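Local atomic coordinates of putative endonuclease/exonuclease/phosphatase family protein (PDB entry 3MPR), a protein that probably acts as a metal-dependent nuclease of the endonuclease/exonuclease/phosphatase family, cleaving phosphodiester bonds in nucleic acid. Residues A[88-102]-A[119-131]. Numbering follows the deposited sequence.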
# COMPACT_ATOMS: atom_id res chain seq x y z
N TYR A 88 -3.51 15.85 9.65
CA TYR A 88 -2.21 15.47 10.20
C TYR A 88 -2.39 14.72 11.51
O TYR A 88 -3.42 14.86 12.17
CB TYR A 88 -1.33 16.71 10.40
CG TYR A 88 -1.89 17.65 11.44
CD1 TYR A 88 -2.95 18.49 11.13
CD2 TYR A 88 -1.39 17.68 12.73
CE1 TYR A 88 -3.49 19.35 12.07
CE2 TYR A 88 -1.92 18.54 13.68
CZ TYR A 88 -2.97 19.37 13.34
OH TYR A 88 -3.52 20.22 14.26
N ARG A 89 -1.40 13.91 11.87
CA ARG A 89 -1.44 13.17 13.14
C ARG A 89 -1.08 14.10 14.28
O ARG A 89 0.01 14.66 14.29
CB ARG A 89 -0.44 12.02 13.12
CG ARG A 89 -0.87 10.86 12.26
CD ARG A 89 -0.03 9.64 12.56
NE ARG A 89 -0.18 9.22 13.95
CZ ARG A 89 0.20 8.02 14.39
NH1 ARG A 89 0.72 7.14 13.54
NH2 ARG A 89 0.05 7.69 15.66
N THR A 90 -1.98 14.26 15.24
CA THR A 90 -1.73 15.24 16.29
C THR A 90 -0.60 14.77 17.22
O THR A 90 0.07 15.58 17.86
CB THR A 90 -2.99 15.59 17.11
OG1 THR A 90 -3.53 14.41 17.71
CG2 THR A 90 -4.05 16.23 16.22
N ASP A 91 -0.39 13.46 17.30
CA ASP A 91 0.69 12.95 18.14
C ASP A 91 2.06 13.15 17.52
O ASP A 91 3.08 12.96 18.19
CB ASP A 91 0.45 11.49 18.56
CG ASP A 91 0.60 10.49 17.40
OD1 ASP A 91 0.77 10.91 16.24
OD2 ASP A 91 0.53 9.27 17.66
N LYS A 92 2.10 13.55 16.24
CA LYS A 92 3.39 13.76 15.55
C LYS A 92 3.81 15.21 15.30
O LYS A 92 5.00 15.50 15.26
CB LYS A 92 3.40 13.00 14.23
CG LYS A 92 3.66 11.51 14.38
CD LYS A 92 3.60 10.83 13.02
CE LYS A 92 3.43 9.33 13.16
NZ LYS A 92 4.74 8.64 13.19
N PHE A 93 2.84 16.11 15.15
CA PHE A 93 3.17 17.49 14.77
C PHE A 93 2.45 18.49 15.65
O PHE A 93 1.30 18.26 16.04
CB PHE A 93 2.75 17.76 13.31
CG PHE A 93 3.26 16.74 12.34
CD1 PHE A 93 2.45 15.68 11.95
CD2 PHE A 93 4.55 16.82 11.82
CE1 PHE A 93 2.91 14.73 11.05
CE2 PHE A 93 5.02 15.87 10.93
CZ PHE A 93 4.20 14.82 10.54
N ASP A 94 3.12 19.60 15.93
CA ASP A 94 2.44 20.79 16.44
C ASP A 94 2.28 21.77 15.29
O ASP A 94 3.08 21.78 14.36
CB ASP A 94 3.26 21.47 17.54
CG ASP A 94 3.20 20.72 18.87
OD1 ASP A 94 2.09 20.31 19.27
OD2 ASP A 94 4.25 20.53 19.50
N ILE A 95 1.24 22.61 15.36
CA ILE A 95 1.09 23.68 14.39
C ILE A 95 1.70 24.94 14.95
O ILE A 95 1.34 25.38 16.04
CB ILE A 95 -0.37 23.94 14.06
CG1 ILE A 95 -0.90 22.79 13.20
CG2 ILE A 95 -0.51 25.29 13.33
CD1 ILE A 95 -2.39 22.83 12.98
N VAL A 96 2.66 25.50 14.23
CA VAL A 96 3.28 26.76 14.64
C VAL A 96 2.39 27.89 14.16
O VAL A 96 2.12 28.84 14.89
CB VAL A 96 4.68 26.91 14.02
CG1 VAL A 96 5.30 28.25 14.42
CG2 VAL A 96 5.59 25.77 14.45
N GLU A 97 1.92 27.76 12.92
CA GLU A 97 1.14 28.79 12.26
C GLU A 97 0.32 28.09 11.18
O GLU A 97 0.75 27.08 10.63
CB GLU A 97 2.09 29.78 11.60
CG GLU A 97 1.71 31.22 11.73
CD GLU A 97 2.45 32.11 10.75
OE1 GLU A 97 3.71 32.09 10.73
OE2 GLU A 97 1.77 32.82 10.01
N LYS A 98 -0.85 28.63 10.86
CA LYS A 98 -1.66 28.09 9.76
C LYS A 98 -2.42 29.21 9.08
O LYS A 98 -2.68 30.25 9.69
CB LYS A 98 -2.65 27.06 10.28
CG LYS A 98 -3.72 27.66 11.18
CD LYS A 98 -4.77 26.61 11.53
CE LYS A 98 -5.75 27.12 12.61
NZ LYS A 98 -6.92 26.19 12.73
N GLY A 99 -2.80 29.01 7.83
CA GLY A 99 -3.54 30.04 7.10
C GLY A 99 -4.13 29.54 5.80
O GLY A 99 -4.07 28.35 5.48
N ASP A 100 -4.71 30.47 5.05
CA ASP A 100 -5.30 30.16 3.74
C ASP A 100 -5.18 31.42 2.90
O ASP A 100 -5.26 32.53 3.43
CB ASP A 100 -6.79 29.81 3.87
CG ASP A 100 -7.07 28.87 5.03
OD1 ASP A 100 -7.18 29.36 6.17
OD2 ASP A 100 -7.20 27.64 4.80
N PHE A 101 -5.00 31.24 1.60
CA PHE A 101 -5.07 32.35 0.67
C PHE A 101 -5.77 31.89 -0.61
O PHE A 101 -5.65 30.72 -1.00
CB PHE A 101 -3.67 32.95 0.38
CG PHE A 101 -2.65 31.95 -0.15
CD1 PHE A 101 -1.86 31.21 0.72
CD2 PHE A 101 -2.45 31.80 -1.51
CE1 PHE A 101 -0.92 30.32 0.24
CE2 PHE A 101 -1.51 30.90 -2.00
CZ PHE A 101 -0.74 30.16 -1.12
N TRP A 102 -6.51 32.79 -1.25
CA TRP A 102 -7.16 32.47 -2.52
C TRP A 102 -6.20 32.66 -3.67
O TRP A 102 -5.30 33.50 -3.61
CB TRP A 102 -8.45 33.30 -2.70
CG TRP A 102 -9.57 32.74 -1.87
CD1 TRP A 102 -10.55 31.90 -2.30
CD2 TRP A 102 -9.76 32.90 -0.47
NE1 TRP A 102 -11.36 31.55 -1.25
CE2 TRP A 102 -10.90 32.16 -0.11
CE3 TRP A 102 -9.10 33.63 0.53
CZ2 TRP A 102 -11.39 32.11 1.19
CZ3 TRP A 102 -9.59 33.58 1.83
CH2 TRP A 102 -10.72 32.83 2.15
N PRO A 119 -13.78 30.34 -7.41
CA PRO A 119 -12.73 30.68 -6.45
C PRO A 119 -11.98 29.43 -6.06
O PRO A 119 -12.56 28.34 -6.02
CB PRO A 119 -13.51 31.21 -5.24
CG PRO A 119 -14.87 30.55 -5.37
CD PRO A 119 -15.14 30.50 -6.85
N ARG A 120 -10.69 29.57 -5.79
CA ARG A 120 -9.83 28.42 -5.51
C ARG A 120 -8.96 28.80 -4.33
O ARG A 120 -8.43 29.91 -4.28
CB ARG A 120 -8.97 28.08 -6.72
CG ARG A 120 -9.77 27.83 -8.00
CD ARG A 120 -10.53 26.51 -7.93
NE ARG A 120 -11.26 26.24 -9.16
CZ ARG A 120 -11.75 25.05 -9.51
NH1 ARG A 120 -11.60 24.01 -8.70
NH2 ARG A 120 -12.40 24.91 -10.66
N ILE A 121 -8.81 27.90 -3.38
CA ILE A 121 -8.13 28.23 -2.14
C ILE A 121 -6.91 27.34 -1.93
O ILE A 121 -6.92 26.16 -2.29
CB ILE A 121 -9.11 28.14 -0.94
CG1 ILE A 121 -8.57 28.88 0.29
CG2 ILE A 121 -9.43 26.67 -0.59
CD1 ILE A 121 -9.52 28.89 1.48
N CYS A 122 -5.86 27.93 -1.39
CA CYS A 122 -4.69 27.19 -0.94
C CYS A 122 -4.64 27.32 0.58
O CYS A 122 -4.65 28.44 1.11
CB CYS A 122 -3.42 27.74 -1.57
SG CYS A 122 -1.92 26.96 -0.96
N SER A 123 -4.62 26.19 1.27
CA SER A 123 -4.49 26.18 2.72
C SER A 123 -3.11 25.65 3.08
O SER A 123 -2.54 24.82 2.38
CB SER A 123 -5.57 25.30 3.37
OG SER A 123 -6.86 25.77 3.06
N TRP A 124 -2.56 26.14 4.19
CA TRP A 124 -1.21 25.78 4.54
C TRP A 124 -1.05 25.72 6.05
O TRP A 124 -1.86 26.29 6.80
CB TRP A 124 -0.22 26.78 3.93
CG TRP A 124 -0.46 28.20 4.43
CD1 TRP A 124 -1.30 29.13 3.90
CD2 TRP A 124 0.13 28.79 5.59
NE1 TRP A 124 -1.26 30.29 4.66
CE2 TRP A 124 -0.38 30.10 5.70
CE3 TRP A 124 1.06 28.34 6.54
CZ2 TRP A 124 -0.00 30.96 6.73
CZ3 TRP A 124 1.44 29.19 7.56
CH2 TRP A 124 0.90 30.49 7.65
N GLY A 125 -0.01 25.03 6.47
CA GLY A 125 0.38 25.02 7.86
C GLY A 125 1.89 25.03 7.94
O GLY A 125 2.57 24.41 7.11
N HIS A 126 2.42 25.75 8.91
CA HIS A 126 3.82 25.67 9.31
C HIS A 126 3.85 24.66 10.46
O HIS A 126 3.35 24.94 11.55
CB HIS A 126 4.27 27.06 9.77
CG HIS A 126 5.65 27.12 10.35
ND1 HIS A 126 6.29 28.32 10.58
CD2 HIS A 126 6.51 26.15 10.76
CE1 HIS A 126 7.48 28.09 11.11
NE2 HIS A 126 7.63 26.78 11.23
N PHE A 127 4.41 23.48 10.20
CA PHE A 127 4.42 22.40 11.19
C PHE A 127 5.76 22.22 11.87
O PHE A 127 6.80 22.56 11.31
CB PHE A 127 4.03 21.07 10.53
CG PHE A 127 2.61 21.01 10.09
CD1 PHE A 127 2.25 21.46 8.83
CD2 PHE A 127 1.63 20.50 10.93
CE1 PHE A 127 0.94 21.43 8.43
CE2 PHE A 127 0.30 20.46 10.52
CZ PHE A 127 -0.05 20.92 9.27
N LYS A 128 5.73 21.65 13.08
CA LYS A 128 6.94 21.29 13.80
C LYS A 128 6.82 19.84 14.29
O LYS A 128 5.88 19.49 14.99
CB LYS A 128 7.15 22.22 14.99
CG LYS A 128 8.43 21.94 15.78
CD LYS A 128 8.66 22.99 16.85
CE LYS A 128 10.03 22.88 17.47
NZ LYS A 128 10.21 23.83 18.61
N CYS A 129 7.79 19.01 13.92
CA CYS A 129 7.78 17.61 14.33
C CYS A 129 8.06 17.51 15.82
O CYS A 129 9.03 18.08 16.33
CB CYS A 129 8.81 16.82 13.52
SG CYS A 129 8.51 16.90 11.74
N LYS A 130 7.19 16.81 16.52
CA LYS A 130 7.32 16.67 17.97
C LYS A 130 8.58 15.89 18.37
O LYS A 130 9.18 16.17 19.41
CB LYS A 130 6.08 16.02 18.57
CG LYS A 130 4.86 16.93 18.58
CD LYS A 130 3.67 16.27 19.27
CE LYS A 130 2.57 17.28 19.53
NZ LYS A 130 1.36 16.69 20.19
N ASP A 131 8.99 14.93 17.55
CA ASP A 131 10.19 14.17 17.90
C ASP A 131 11.49 14.92 17.60
O ASP A 131 12.31 15.11 18.49
CB ASP A 131 10.19 12.76 17.30
CG ASP A 131 9.93 12.74 15.80
OD1 ASP A 131 9.83 13.82 15.18
OD2 ASP A 131 9.82 11.63 15.24
O HOH W 1 6.67 13.46 15.59
O HOH W 2 0.46 19.08 21.24
O HOH W 3 6.68 20.28 18.00
O HOH W 4 4.96 30.30 9.06
O HOH W 5 -2.20 32.93 3.92
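Trp124 lays its indole flat across the backbone of Gly99, its antiparallel partner, with Gly99 N 3.4 Å above the ring plane. With CG set between its own backbone N and carbonyl carbon (chi1 61°), the ring swings over the neighbouring strand. Beyond CB, CG and CD1 lie beside Gly99 O, NE1 passes 3.2 Å from Gly99 C, and CE2 and CZ2 cover Gly99 N. CZ3 nears Glu97 O, and the far corner CH2 meets Glu97 OE2 at 3.4 Å, the carboxylate standing nearly perpendicular (83°) to the ring. That carboxylate also pairs with Arg167, while a water takes the NE1 hydrogen. Gly99, having no side chain, leaves room for the indole to lie this close.

The strands pair antiparallel from Phe93–Cys129 to Trp102–Ile121, interrupted by a classic beta bulge in which Val96 and Glu97 both face His126. His126 O accepts a 2.8 Å bond from Val96 N and a weak one from Glu97 N. Val96 CB sits over the centre of the imidazole, a CH-pi contact of 3.8 Å to its centroid; Glu135 holds NE2 from beyond. On the Trp124 side of the sheet, Cys122 CB lies over the Phe101 ring. On the other side, Ser123 OG donates to the anti lone pair of Asp100 OD2 (2.6 Å), and Phe127 turns its edge to the face of Tyr88, planes at 63°.

Strand 93-102 is outermost in its sheet within the chain, and 121-129 links it to strand 135-142. Helix 148-164 packs against Phe101; Tyr88, in strand 86-89 of the second sheet, lets Phe127 bridge the two layers of the DNase I-like sandwich.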